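Local coordinates for protein SidF, inhibitor of growth family, member 3 (Legionella pneumophila subsp. pneumophila, PDB 4FYE) that hydrolyses phosphoinositides as a Legionella phosphatase, probably taking the 3-phosphate from phosphatidylinositol 3,4,5-trisphosphate, at residues 273-278 against 291-296; 70-75 against 123-128; 421-426 against 616-621. The protein carries 1 engineered substitution. One frame throughout, in Å; residues are numbered along the deposited sequence.

Interaction 1 (273-278 against 291-296); sequences RMPYSD and KAVTLI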
ATOM      1  N   ARG A 273       0.085   0.356  11.537  1.00 78.59           N
ATOM      2  CA  ARG A 273       0.633  -0.883  12.050  1.00 68.60           C
ATOM      3  C   ARG A 273       0.259  -0.950  13.492  1.00 65.50           C
ATOM      4  O   ARG A 273       0.608  -1.880  14.201  1.00 60.85           O
ATOM      5  CB  ARG A 273       2.147  -0.858  11.967  1.00 71.65           C
ATOM      6  CG  ARG A 273       2.711  -1.322  10.649  1.00 63.12           C
ATOM      7  CD  ARG A 273       3.999  -0.598  10.352  1.00 55.81           C
ATOM      8  NE  ARG A 273       3.968  -0.031   9.022  1.00 50.75           N
ATOM      9  CZ  ARG A 273       4.878  -0.276   8.097  1.00 56.42           C
ATOM     10  NH1 ARG A 273       5.891  -1.074   8.366  1.00 55.07           N
ATOM     11  NH2 ARG A 273       4.771   0.278   6.907  1.00 49.14           N
ATOM     12  N   MET A 274      -0.418   0.089  13.938  1.00 67.33           N
ATOM     13  CA  MET A 274      -0.690   0.224  15.304  1.00 66.41           C
ATOM     14  C   MET A 274      -2.140   0.362  15.455  1.00 67.63           C
ATOM     15  O   MET A 274      -2.788   0.962  14.621  1.00 68.90           O
ATOM     16  CB  MET A 274      -0.005   1.438  15.806  1.00 70.00           C
ATOM     17  CG  MET A 274      -0.328   2.641  14.999  1.00 64.40           C
ATOM     18  SD  MET A 274      -0.100   3.958  16.199  1.00 73.32           S
ATOM     19  CE  MET A 274       1.638   4.188  15.864  1.00 74.23           C
ATOM     20  N   PRO A 275      -2.667  -0.211  16.534  1.00 73.81           N
ATOM     21  CA  PRO A 275      -4.088  -0.074  16.759  1.00 76.91           C
ATOM     22  C   PRO A 275      -4.405   1.338  17.280  1.00 83.20           C
ATOM     23  O   PRO A 275      -4.419   1.616  18.487  1.00 85.05           O
ATOM     24  CB  PRO A 275      -4.390  -1.180  17.779  1.00 76.97           C
ATOM     25  CG  PRO A 275      -3.057  -1.678  18.287  1.00 69.77           C
ATOM     26  CD  PRO A 275      -1.971  -0.864  17.660  1.00 65.26           C
ATOM     27  N   TYR A 276      -4.611   2.218  16.324  1.00 91.32           N
ATOM     28  CA  TYR A 276      -5.081   3.588  16.509  1.00109.90           C
ATOM     29  C   TYR A 276      -6.150   3.850  17.594  1.00108.97           C
ATOM     30  O   TYR A 276      -5.960   4.706  18.458  1.00108.76           O
ATOM     31  CB  TYR A 276      -5.614   4.106  15.156  1.00124.08           C
ATOM     32  CG  TYR A 276      -6.509   3.150  14.320  1.00132.94           C
ATOM     33  CD1 TYR A 276      -6.923   1.876  14.790  1.00138.84           C
ATOM     34  CD2 TYR A 276      -6.958   3.547  13.059  1.00126.78           C
ATOM     35  CE1 TYR A 276      -7.727   1.044  14.012  1.00131.93           C
ATOM     36  CE2 TYR A 276      -7.757   2.729  12.278  1.00133.66           C
ATOM     37  CZ  TYR A 276      -8.140   1.490  12.751  1.00134.23           C
ATOM     38  OH  TYR A 276      -8.935   0.724  11.940  1.00133.06           O
ATOM     39  N   SER A 277      -7.237   3.091  17.535  1.00107.66           N
ATOM     40  CA  SER A 277      -8.434   3.335  18.331  1.00112.18           C
ATOM     41  C   SER A 277      -8.184   3.251  19.828  1.00112.51           C
ATOM     42  O   SER A 277      -8.739   4.013  20.612  1.00106.00           O
ATOM     43  CB  SER A 277      -9.524   2.343  17.938  1.00110.70           C
ATOM     44  OG  SER A 277      -9.007   1.028  17.872  1.00113.65           O
ATOM     45  N   ASP A 278      -7.338   2.317  20.219  1.00110.30           N
ATOM     46  CA  ASP A 278      -7.089   2.047  21.620  1.00115.87           C
ATOM     47  C   ASP A 278      -6.444   3.264  22.272  1.00117.61           C
ATOM     48  O   ASP A 278      -6.401   3.379  23.492  1.00124.30           O
ATOM     49  CB  ASP A 278      -6.209   0.807  21.771  1.00116.66           C
ATOM     50  CG  ASP A 278      -6.871  -0.445  21.225  1.00111.18           C
ATOM     51  OD1 ASP A 278      -7.507  -1.173  22.010  1.00107.81           O
ATOM     52  OD2 ASP A 278      -6.761  -0.699  20.010  1.00105.21           O
ATOM     53  N   LYS A 291       3.127   1.020  21.523  1.00 63.73           N
ATOM     54  CA  LYS A 291       4.465   0.961  20.916  1.00 65.13           C
ATOM     55  C   LYS A 291       4.938  -0.470  20.654  1.00 65.82           C
ATOM     56  O   LYS A 291       5.637  -0.718  19.679  1.00 67.14           O
ATOM     57  CB  LYS A 291       5.490   1.670  21.786  1.00 66.24           C
ATOM     58  CG  LYS A 291       6.059   2.928  21.175  1.00 69.66           C
ATOM     59  CD  LYS A 291       6.979   3.699  22.129  1.00 75.28           C
ATOM     60  CE  LYS A 291       6.234   4.827  22.833  1.00 77.68           C
ATOM     61  NZ  LYS A 291       7.160   5.813  23.448  1.00 82.12           N
ATOM     62  N   ALA A 292       4.572  -1.401  21.535  1.00 68.05           N
ATOM     63  CA  ALA A 292       5.044  -2.780  21.423  1.00 69.48           C
ATOM     64  C   ALA A 292       4.345  -3.516  20.296  1.00 70.25           C
ATOM     65  O   ALA A 292       4.983  -4.325  19.586  1.00 59.65           O
ATOM     66  CB  ALA A 292       4.845  -3.544  22.717  1.00 67.21           C
ATOM     67  N   VAL A 293       3.033  -3.271  20.183  1.00 66.28           N
ATOM     68  CA  VAL A 293       2.252  -3.920  19.153  1.00 63.37           C
ATOM     69  C   VAL A 293       2.771  -3.458  17.811  1.00 61.57           C
ATOM     70  O   VAL A 293       2.801  -4.219  16.861  1.00 63.68           O
ATOM     71  CB  VAL A 293       0.793  -3.535  19.262  1.00 62.06           C
ATOM     72  CG1 VAL A 293       0.043  -3.896  18.008  1.00 54.09           C
ATOM     73  CG2 VAL A 293       0.200  -4.215  20.477  1.00 65.15           C
ATOM     74  N   THR A 294       3.218  -2.219  17.733  1.00 57.73           N
ATOM     75  CA  THR A 294       3.607  -1.786  16.452  1.00 54.26           C
ATOM     76  C   THR A 294       4.891  -2.472  16.052  1.00 56.69           C
ATOM     77  O   THR A 294       5.067  -2.795  14.858  1.00 51.08           O
ATOM     78  CB  THR A 294       3.499  -0.239  16.172  1.00 61.35           C
ATOM     79  OG1 THR A 294       4.759   0.328  15.802  1.00 66.53           O
ATOM     80  CG2 THR A 294       2.791   0.579  17.269  1.00 52.82           C
ATOM     81  N   LEU A 295       5.753  -2.758  17.051  1.00 53.33           N
ATOM     82  CA  LEU A 295       6.942  -3.565  16.846  1.00 50.81           C
ATOM     83  C   LEU A 295       6.562  -5.024  16.463  1.00 53.27           C
ATOM     84  O   LEU A 295       7.045  -5.588  15.483  1.00 56.75           O
ATOM     85  CB  LEU A 295       7.737  -3.609  18.119  1.00 56.23           C
ATOM     86  CG  LEU A 295       9.256  -3.596  18.205  1.00 54.76           C
ATOM     87  CD1 LEU A 295       9.650  -4.728  19.130  1.00 54.89           C
ATOM     88  CD2 LEU A 295       9.972  -3.729  16.889  1.00 51.59           C
ATOM     89  N   ILE A 296       5.679  -5.625  17.226  1.00 52.18           N
ATOM     90  CA  ILE A 296       5.116  -6.899  16.886  1.00 54.84           C
ATOM     91  C   ILE A 296       4.616  -6.953  15.401  1.00 58.18           C
ATOM     92  O   ILE A 296       5.080  -7.804  14.592  1.00 59.65           O
ATOM     93  CB  ILE A 296       4.063  -7.257  17.942  1.00 57.43           C
ATOM     94  CG1 ILE A 296       4.795  -7.727  19.222  1.00 59.37           C
ATOM     95  CG2 ILE A 296       3.107  -8.307  17.415  1.00 59.31           C
ATOM     96  CD1 ILE A 296       3.929  -7.802  20.466  1.00 59.77           C
TER

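Interaction 2 (70-75 against 123-128); sequences DVIQEA and DKAKAD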
ATOM      1  N   ASP A  70     -23.260   4.215  -8.298  1.00 44.43           N
ATOM      2  CA  ASP A  70     -24.684   4.122  -8.473  1.00 41.73           C
ATOM      3  C   ASP A  70     -25.332   3.984  -7.087  1.00 40.91           C
ATOM      4  O   ASP A  70     -25.076   2.975  -6.415  1.00 42.28           O
ATOM      5  CB  ASP A  70     -24.963   2.890  -9.330  1.00 42.42           C
ATOM      6  CG  ASP A  70     -26.484   2.667  -9.552  1.00 49.66           C
ATOM      7  OD1 ASP A  70     -27.292   2.998  -8.642  1.00 46.64           O
ATOM      8  OD2 ASP A  70     -26.877   2.154 -10.620  1.00 54.04           O
ATOM      9  N   VAL A  71     -26.153   4.941  -6.639  1.00 41.10           N
ATOM     10  CA  VAL A  71     -26.593   4.880  -5.211  1.00 46.74           C
ATOM     11  C   VAL A  71     -27.539   3.731  -4.846  1.00 43.01           C
ATOM     12  O   VAL A  71     -27.488   3.173  -3.750  1.00 41.05           O
ATOM     13  CB  VAL A  71     -27.116   6.197  -4.610  1.00 51.97           C
ATOM     14  CG1 VAL A  71     -26.018   7.226  -4.581  1.00 58.53           C
ATOM     15  CG2 VAL A  71     -28.295   6.733  -5.359  1.00 52.19           C
ATOM     16  N   ILE A  72     -28.361   3.329  -5.785  1.00 43.10           N
ATOM     17  CA  ILE A  72     -29.081   2.055  -5.590  1.00 44.66           C
ATOM     18  C   ILE A  72     -28.203   0.839  -5.270  1.00 41.71           C
ATOM     19  O   ILE A  72     -28.456   0.139  -4.284  1.00 41.34           O
ATOM     20  CB  ILE A  72     -30.012   1.746  -6.745  1.00 45.32           C
ATOM     21  CG1 ILE A  72     -30.983   2.922  -6.857  1.00 45.16           C
ATOM     22  CG2 ILE A  72     -30.822   0.454  -6.441  1.00 41.70           C
ATOM     23  CD1 ILE A  72     -31.882   2.797  -8.087  1.00 45.52           C
ATOM     24  N   GLN A  73     -27.178   0.618  -6.087  1.00 42.44           N
ATOM     25  CA  GLN A  73     -26.255  -0.476  -5.869  1.00 44.59           C
ATOM     26  C   GLN A  73     -25.545  -0.350  -4.537  1.00 43.24           C
ATOM     27  O   GLN A  73     -25.446  -1.336  -3.838  1.00 49.76           O
ATOM     28  CB  GLN A  73     -25.245  -0.638  -7.004  1.00 44.03           C
ATOM     29  CG  GLN A  73     -25.893  -0.874  -8.347  1.00 46.32           C
ATOM     30  CD  GLN A  73     -26.675  -2.157  -8.353  1.00 51.42           C
ATOM     31  OE1 GLN A  73     -26.132  -3.218  -7.996  1.00 57.92           O
ATOM     32  NE2 GLN A  73     -27.964  -2.076  -8.712  1.00 49.22           N
ATOM     33  N   GLU A  74     -25.098   0.843  -4.173  1.00 40.64           N
ATOM     34  CA  GLU A  74     -24.355   1.015  -2.931  1.00 43.63           C
ATOM     35  C   GLU A  74     -25.293   0.800  -1.747  1.00 44.20           C
ATOM     36  O   GLU A  74     -24.905   0.243  -0.736  1.00 45.66           O
ATOM     37  CB  GLU A  74     -23.736   2.426  -2.842  1.00 41.75           C
ATOM     38  CG  GLU A  74     -22.733   2.729  -3.968  1.00 45.44           C
ATOM     39  CD  GLU A  74     -21.461   1.856  -3.911  1.00 47.20           C
ATOM     40  OE1 GLU A  74     -21.138   1.236  -2.871  1.00 46.11           O
ATOM     41  OE2 GLU A  74     -20.777   1.771  -4.936  1.00 46.19           O
ATOM     42  N   ALA A  75     -26.505   1.303  -1.869  1.00 42.46           N
ATOM     43  CA  ALA A  75     -27.548   1.014  -0.896  1.00 45.07           C
ATOM     44  C   ALA A  75     -27.772  -0.483  -0.717  1.00 44.77           C
ATOM     45  O   ALA A  75     -27.829  -0.948   0.417  1.00 44.05           O
ATOM     46  CB  ALA A  75     -28.826   1.685  -1.288  1.00 40.08           C
ATOM     47  N   ASP A 123     -32.140   6.720 -13.441  1.00 62.00           N
ATOM     48  CA  ASP A 123     -31.271   7.571 -14.204  1.00 71.69           C
ATOM     49  C   ASP A 123     -30.812   8.780 -13.420  1.00 73.36           C
ATOM     50  O   ASP A 123     -29.869   9.439 -13.845  1.00 88.17           O
ATOM     51  CB  ASP A 123     -31.922   7.975 -15.531  1.00 84.68           C
ATOM     52  CG  ASP A 123     -31.646   6.946 -16.643  1.00100.33           C
ATOM     53  OD1 ASP A 123     -30.537   6.335 -16.658  1.00107.43           O
ATOM     54  OD2 ASP A 123     -32.539   6.735 -17.490  1.00102.02           O
ATOM     55  N   LYS A 124     -31.411   9.071 -12.266  1.00 54.70           N
ATOM     56  CA  LYS A 124     -30.764  10.057 -11.441  1.00 47.75           C
ATOM     57  C   LYS A 124     -29.855   9.360 -10.427  1.00 49.34           C
ATOM     58  O   LYS A 124     -29.159  10.006  -9.665  1.00 50.71           O
ATOM     59  CB  LYS A 124     -31.732  10.978 -10.756  1.00 50.06           C
ATOM     60  CG  LYS A 124     -32.701  11.771 -11.639  1.00 54.00           C
ATOM     61  CD  LYS A 124     -33.617  12.552 -10.683  1.00 60.16           C
ATOM     62  CE  LYS A 124     -34.757  13.313 -11.358  1.00 67.46           C
ATOM     63  NZ  LYS A 124     -34.210  14.284 -12.346  1.00 73.78           N
ATOM     64  N   ALA A 125     -29.832   8.038 -10.419  1.00 52.22           N
ATOM     65  CA  ALA A 125     -29.088   7.312  -9.389  1.00 48.03           C
ATOM     66  C   ALA A 125     -27.613   7.255  -9.686  1.00 44.73           C
ATOM     67  O   ALA A 125     -26.843   6.884  -8.842  1.00 47.65           O
ATOM     68  CB  ALA A 125     -29.630   5.896  -9.262  1.00 50.28           C
ATOM     69  N   LYS A 126     -27.201   7.587 -10.891  1.00 48.76           N
ATOM     70  CA  LYS A 126     -25.804   7.302 -11.277  1.00 48.73           C
ATOM     71  C   LYS A 126     -25.011   8.577 -11.318  1.00 43.68           C
ATOM     72  O   LYS A 126     -25.517   9.607 -11.733  1.00 44.93           O
ATOM     73  CB  LYS A 126     -25.686   6.555 -12.624  1.00 50.41           C
ATOM     74  CG  LYS A 126     -26.508   5.264 -12.710  1.00 61.03           C
ATOM     75  CD  LYS A 126     -26.137   4.462 -13.972  1.00 69.24           C
ATOM     76  CE  LYS A 126     -27.386   4.084 -14.763  1.00 78.68           C
ATOM     77  NZ  LYS A 126     -27.155   3.752 -16.210  1.00 82.31           N
ATOM     78  N   ALA A 127     -23.761   8.514 -10.885  1.00 39.03           N
ATOM     79  CA  ALA A 127     -22.912   9.688 -10.942  1.00 39.82           C
ATOM     80  C   ALA A 127     -22.081   9.576 -12.189  1.00 39.64           C
ATOM     81  O   ALA A 127     -21.960   8.504 -12.745  1.00 40.77           O
ATOM     82  CB  ALA A 127     -22.009   9.761  -9.724  1.00 37.09           C
ATOM     83  N   ASP A 128     -21.527  10.697 -12.636  1.00 40.44           N
ATOM     84  CA  ASP A 128     -20.457  10.697 -13.604  1.00 41.01           C
ATOM     85  C   ASP A 128     -19.242  11.341 -12.932  1.00 38.02           C
ATOM     86  O   ASP A 128     -19.262  12.538 -12.549  1.00 42.27           O
ATOM     87  CB  ASP A 128     -20.843  11.448 -14.850  1.00 39.59           C
ATOM     88  CG  ASP A 128     -19.657  11.539 -15.877  1.00 51.18           C
ATOM     89  OD1 ASP A 128     -18.635  10.778 -15.763  1.00 48.78           O
ATOM     90  OD2 ASP A 128     -19.750  12.382 -16.814  1.00 52.66           O
TER

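Interaction 3 (421-426 against 616-621); sequences WFRQVG and NTWHHG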
ATOM      1  N   TRP A 421      -5.171  18.861   3.625  1.00 42.21           N
ATOM      2  CA  TRP A 421      -5.168  20.312   3.617  1.00 39.48           C
ATOM      3  C   TRP A 421      -4.149  20.842   4.615  1.00 42.34           C
ATOM      4  O   TRP A 421      -3.719  21.981   4.554  1.00 45.80           O
ATOM      5  CB  TRP A 421      -6.562  20.793   3.889  1.00 39.24           C
ATOM      6  CG  TRP A 421      -6.745  22.299   3.756  1.00 50.92           C
ATOM      7  CD1 TRP A 421      -6.964  23.055   2.599  1.00 52.93           C
ATOM      8  CD2 TRP A 421      -6.678  23.288   4.828  1.00 53.06           C
ATOM      9  NE1 TRP A 421      -7.038  24.400   2.881  1.00 47.18           N
ATOM     10  CE2 TRP A 421      -6.925  24.595   4.205  1.00 55.94           C
ATOM     11  CE3 TRP A 421      -6.484  23.220   6.202  1.00 56.55           C
ATOM     12  CZ2 TRP A 421      -6.944  25.770   4.951  1.00 58.50           C
ATOM     13  CZ3 TRP A 421      -6.516  24.418   6.947  1.00 61.61           C
ATOM     14  CH2 TRP A 421      -6.737  25.651   6.330  1.00 60.26           C
ATOM     15  N   PHE A 422      -3.733  20.023   5.564  1.00 43.12           N
ATOM     16  CA  PHE A 422      -2.800  20.462   6.564  1.00 44.03           C
ATOM     17  C   PHE A 422      -1.355  20.197   6.217  1.00 44.12           C
ATOM     18  O   PHE A 422      -0.517  20.508   7.004  1.00 47.31           O
ATOM     19  CB  PHE A 422      -3.183  19.951   7.970  1.00 46.22           C
ATOM     20  CG  PHE A 422      -4.642  20.282   8.384  1.00 47.28           C
ATOM     21  CD1 PHE A 422      -4.939  21.458   9.074  1.00 49.74           C
ATOM     22  CD2 PHE A 422      -5.706  19.389   8.118  1.00 43.95           C
ATOM     23  CE1 PHE A 422      -6.268  21.764   9.458  1.00 51.46           C
ATOM     24  CE2 PHE A 422      -7.013  19.672   8.509  1.00 46.18           C
ATOM     25  CZ  PHE A 422      -7.305  20.864   9.162  1.00 52.92           C
ATOM     26  N   ARG A 423      -1.061  19.729   5.003  1.00 42.62           N
ATOM     27  CA  ARG A 423       0.275  19.198   4.662  1.00 46.39           C
ATOM     28  C   ARG A 423       1.431  20.191   4.884  1.00 48.51           C
ATOM     29  O   ARG A 423       2.561  19.791   5.144  1.00 51.32           O
ATOM     30  CB  ARG A 423       0.290  18.623   3.196  1.00 48.35           C
ATOM     31  CG  ARG A 423       0.532  19.681   2.093  1.00 49.97           C
ATOM     32  CD  ARG A 423       0.202  19.220   0.669  1.00 47.79           C
ATOM     33  NE  ARG A 423      -1.177  19.512   0.690  1.00 56.25           N
ATOM     34  CZ  ARG A 423      -1.827  20.478   0.072  1.00 48.32           C
ATOM     35  NH1 ARG A 423      -1.323  21.298  -0.892  1.00 39.35           N
ATOM     36  NH2 ARG A 423      -3.078  20.507   0.424  1.00 47.09           N
ATOM     37  N   GLN A 424       1.164  21.488   4.768  1.00 49.98           N
ATOM     38  CA  GLN A 424       2.241  22.494   4.887  1.00 49.87           C
ATOM     39  C   GLN A 424       1.632  23.835   5.110  1.00 50.73           C
ATOM     40  O   GLN A 424       1.453  24.631   4.200  1.00 52.39           O
ATOM     41  CB  GLN A 424       3.169  22.560   3.676  1.00 51.16           C
ATOM     42  CG  GLN A 424       4.487  23.371   3.963  1.00 52.78           C
ATOM     43  CD  GLN A 424       5.491  22.550   4.801  1.00 56.22           C
ATOM     44  OE1 GLN A 424       5.164  21.460   5.232  1.00 53.27           O
ATOM     45  NE2 GLN A 424       6.690  23.071   5.030  1.00 56.96           N
ATOM     46  N   VAL A 425       1.298  24.062   6.351  1.00 50.59           N
ATOM     47  CA  VAL A 425       0.579  25.241   6.831  1.00 51.11           C
ATOM     48  C   VAL A 425       1.552  26.458   6.884  1.00 54.85           C
ATOM     49  O   VAL A 425       2.771  26.296   6.975  1.00 51.85           O
ATOM     50  CB  VAL A 425       0.174  24.741   8.221  1.00 56.03           C
ATOM     51  CG1 VAL A 425       0.846  25.463   9.437  1.00 50.49           C
ATOM     52  CG2 VAL A 425      -1.269  24.289   8.256  1.00 46.06           C
ATOM     53  N   GLY A 426       1.029  27.682   6.784  1.00 58.02           N
ATOM     54  CA  GLY A 426       1.879  28.885   6.749  1.00 62.20           C
ATOM     55  C   GLY A 426       2.675  29.140   8.044  1.00 66.61           C
ATOM     56  O   GLY A 426       2.529  28.392   9.028  1.00 62.51           O
ATOM     57  N   ASN A 616      11.565  22.997  -2.245  1.00 63.33           N
ATOM     58  CA  ASN A 616      10.471  23.036  -1.308  1.00 60.38           C
ATOM     59  C   ASN A 616       9.175  23.374  -2.034  1.00 60.18           C
ATOM     60  O   ASN A 616       8.328  24.133  -1.550  1.00 62.55           O
ATOM     61  CB  ASN A 616      10.811  24.019  -0.173  1.00 62.32           C
ATOM     62  CG  ASN A 616       9.814  23.984   0.978  1.00 63.67           C
ATOM     63  OD1 ASN A 616       9.589  25.031   1.583  1.00 66.04           O
ATOM     64  ND2 ASN A 616       9.181  22.811   1.269  1.00 54.77           N
ATOM     65  N   THR A 617       8.990  22.747  -3.193  1.00 59.32           N
ATOM     66  CA  THR A 617       7.737  22.886  -3.947  1.00 54.95           C
ATOM     67  C   THR A 617       6.759  21.681  -3.833  1.00 53.28           C
ATOM     68  O   THR A 617       5.611  21.735  -4.317  1.00 53.95           O
ATOM     69  CB  THR A 617       8.025  23.200  -5.413  1.00 53.17           C
ATOM     70  OG1 THR A 617       8.893  22.189  -5.949  1.00 52.78           O
ATOM     71  CG2 THR A 617       8.675  24.588  -5.534  1.00 51.63           C
ATOM     72  N   TRP A 618       7.181  20.640  -3.135  1.00 51.03           N
ATOM     73  CA  TRP A 618       6.459  19.369  -3.132  1.00 48.27           C
ATOM     74  C   TRP A 618       5.076  19.586  -2.567  1.00 48.28           C
ATOM     75  O   TRP A 618       4.136  18.881  -2.893  1.00 49.38           O
ATOM     76  CB  TRP A 618       7.238  18.343  -2.321  1.00 47.47           C
ATOM     77  CG  TRP A 618       7.317  18.743  -0.869  1.00 47.42           C
ATOM     78  CD1 TRP A 618       8.305  19.520  -0.245  1.00 49.79           C
ATOM     79  CD2 TRP A 618       6.317  18.490   0.177  1.00 46.19           C
ATOM     80  NE1 TRP A 618       8.012  19.714   1.094  1.00 51.01           N
ATOM     81  CE2 TRP A 618       6.818  19.148   1.406  1.00 49.29           C
ATOM     82  CE3 TRP A 618       5.129  17.800   0.229  1.00 42.69           C
ATOM     83  CZ2 TRP A 618       6.121  19.111   2.605  1.00 47.10           C
ATOM     84  CZ3 TRP A 618       4.421  17.775   1.458  1.00 42.74           C
ATOM     85  CH2 TRP A 618       4.924  18.401   2.619  1.00 43.95           C
ATOM     86  N   HIS A 619       4.903  20.627  -1.764  1.00 52.57           N
ATOM     87  CA  HIS A 619       3.610  20.832  -1.100  1.00 47.65           C
ATOM     88  C   HIS A 619       2.678  21.789  -1.798  1.00 48.75           C
ATOM     89  O   HIS A 619       1.547  21.998  -1.322  1.00 47.36           O
ATOM     90  CB  HIS A 619       3.854  21.308   0.324  1.00 50.43           C
ATOM     91  CG  HIS A 619       4.539  22.650   0.395  1.00 53.53           C
ATOM     92  ND1 HIS A 619       5.899  22.784   0.507  1.00 59.03           N
ATOM     93  CD2 HIS A 619       4.025  23.932   0.377  1.00 53.95           C
ATOM     94  CE1 HIS A 619       6.232  24.064   0.539  1.00 53.12           C
ATOM     95  NE2 HIS A 619       5.084  24.782   0.438  1.00 57.10           N
ATOM     96  N   HIS A 620       3.085  22.403  -2.910  1.00 48.85           N
ATOM     97  CA  HIS A 620       2.102  23.213  -3.647  1.00 48.47           C
ATOM     98  C   HIS A 620       1.063  22.297  -4.235  1.00 47.65           C
ATOM     99  O   HIS A 620       1.352  21.133  -4.516  1.00 47.66           O
ATOM    100  CB  HIS A 620       2.751  24.055  -4.747  1.00 50.89           C
ATOM    101  CG  HIS A 620       3.855  24.958  -4.257  1.00 55.84           C
ATOM    102  ND1 HIS A 620       4.704  25.601  -5.106  1.00 59.74           N
ATOM    103  CD2 HIS A 620       4.223  25.347  -2.966  1.00 56.25           C
ATOM    104  CE1 HIS A 620       5.561  26.369  -4.395  1.00 58.17           C
ATOM    105  NE2 HIS A 620       5.281  26.209  -3.087  1.00 59.35           N
ATOM    106  N   GLY A 621      -0.146  22.811  -4.435  1.00 45.80           N
ATOM    107  CA  GLY A 621      -1.305  22.025  -4.856  1.00 44.37           C
ATOM    108  C   GLY A 621      -0.984  21.261  -6.098  1.00 46.22           C
ATOM    109  O   GLY A 621      -1.211  20.064  -6.178  1.00 47.80           O
TER

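Interaction 1 (273-278 against 291-296)
R273 meets T294 mainly through its backbone: R273 O lies 3.8 Å from T294 CA, and R273 CB is 4.5 Å from T294 CB. That carbonyl accepts a hydrogen bond from the side-chain amide (ND2) of N297, further along the same helix. The R273 side chain starts toward T294, then its end runs away from residues 291-296, yet it still bonds to Q298 further along the helix. Its guanidinium group also forms a salt bridge with E356 and makes a cation-pi contact with Y358.

M274 comes next, lying alongside T294 with both side chains pointing the same way. Its CB is 3.3 Å from T294 CG2, short for two carbons and perhaps partly an effect of the model, and the thioether chain folds back until CE is 4.0 Å from the same methyl. Because M274 CG lies between the backbone N and the carbonyl carbon (chi1 53°), the chain sets off beside the threonine side chain.

P275 completes the contact with V293: CD and CG of the proline rest against V293 CG1, at 3.7 Å and 3.8 Å. The proline is also the centre of an inverse gamma turn, closed by a weak bond from Y276 N to M274 O, and the chain then bends away into a 3-10 turn. No hydrogen bond joins the two segments.

The loop that follows strand 260-268 thus lies against the helix it leads into, 284-311. Helix 373-387 adds Y379 beside M274 and M383 beside T294, helix 482-514 covers A292, L295 and I296, and R273 reaches strand 353-360.

Interaction 2 (70-75 against 123-128)
The carboxylate of D70 meets A125 and K126 because its CG stands anti to the backbone N (chi1 178°), which swings the group round beside the first turn of helix 71-92. From there OD1 sits 3.8 Å from A125 CB, while OD2 faces the aliphatic part of K126, 3.8 Å from its CG. The lysine chain crosses the aspartate at a slant, and a bend at chi3 helps to carry its end away, leaving NZ 5.8 Å from D70 OD2. The opposite charges are near each other without their charged atoms touching, and what does touch is methylene against carboxylate.

The backbones meet more firmly. V71 N donates to A125 O over 3.0 Å in a fairly straight bond (165° at the hydrogen), approaching at a 20° tilt from the carbonyl plane. The same oxygen also takes a CA-H contact from D70, with CA 3.5 Å away. On the other side of this pair, A127 and P69 bond through their backbones, so D70 and K126 form a single antiparallel bridge, as a non-hydrogen-bonded pair.

D70 is at the same time the N-cap of helix 71-92: its OD1 accepts a weak bond from Q73 N, 3.5 Å away. The helix N-terminus would be expected to stabilise the negative charge of this carboxylate. The backbone N of D70 is bonded to the hydroxyl of Y34.

A125 points its methyl at the helix start, where I72 CD1 lies 4.0 Å from it and V71 CG2 brushes it more loosely. F141 and L145 of helix 136-163 press on V71, and F141 also reaches A127.

Interaction 3 (421-426 against 616-621)
R423 and Q424 grip H619 in different ways, one through its backbone and the other through its ring. R423 NH1 donates to H619 O at 3.0 Å, with an angle of 148° at the hydrogen, and comes in tilted from the carbonyl plane. A bend at chi3 (85°) turns the guanidinium group back to that oxygen, while the arginine CD lies alongside it at 3.7 Å.

The chain of Q424 covers one face of the imidazole. Its CG stands 3.6 Å from the ring centroid and only 8° off the ring normal, a CH-pi contact placed almost over the centre, and its CB is 3.6 Å from H619 CG. Next to this, W618 presents its CH2 atom obliquely to the carbonyl of R423, 3.7 Å from R423 O.

The surrounding shell sets these groups in place. H619 CB lies over the W618 indole near its rim, and W618 NE1 meets the edge of the imidazole in its plane. Both residues occupy the middle of a type I beta turn from T617 to H620, closed by H620 N to T617 O at 3.0 Å. The turn follows N616, where a Schellman motif ends helix 590-614. R423 NH2 bonds to N420 O just before its own segment, and W417, slightly earlier in the chain, meets the W618 ring at a slant.

The arginine bond uses a main-chain carbonyl and the ring contact is apolar, so the polar ring atoms of H619 are not what carries the join between these two loops.

In the fold
The three contacts are well separated, with centres about 28 to 38 Å apart and no atoms touching between them, and no helix or loop serves in two of them. Interaction 1 is buried; its two segments meet by van der Waals packing alone, the polar ties of R273 going to N297 and Q298 further along the helix. Interaction 2 is partly buried and ties a helix start to a distant loop by a backbone bridge, with a carboxylate N-cap at the helix start. Interaction 3, at the surface, joins two loops by an arginine bond and ring contacts. The four-stranded sheet relates interactions 1 and 3: R273 reaches strand 353-360, and segment 421-426 follows neighbouring strand 402-416.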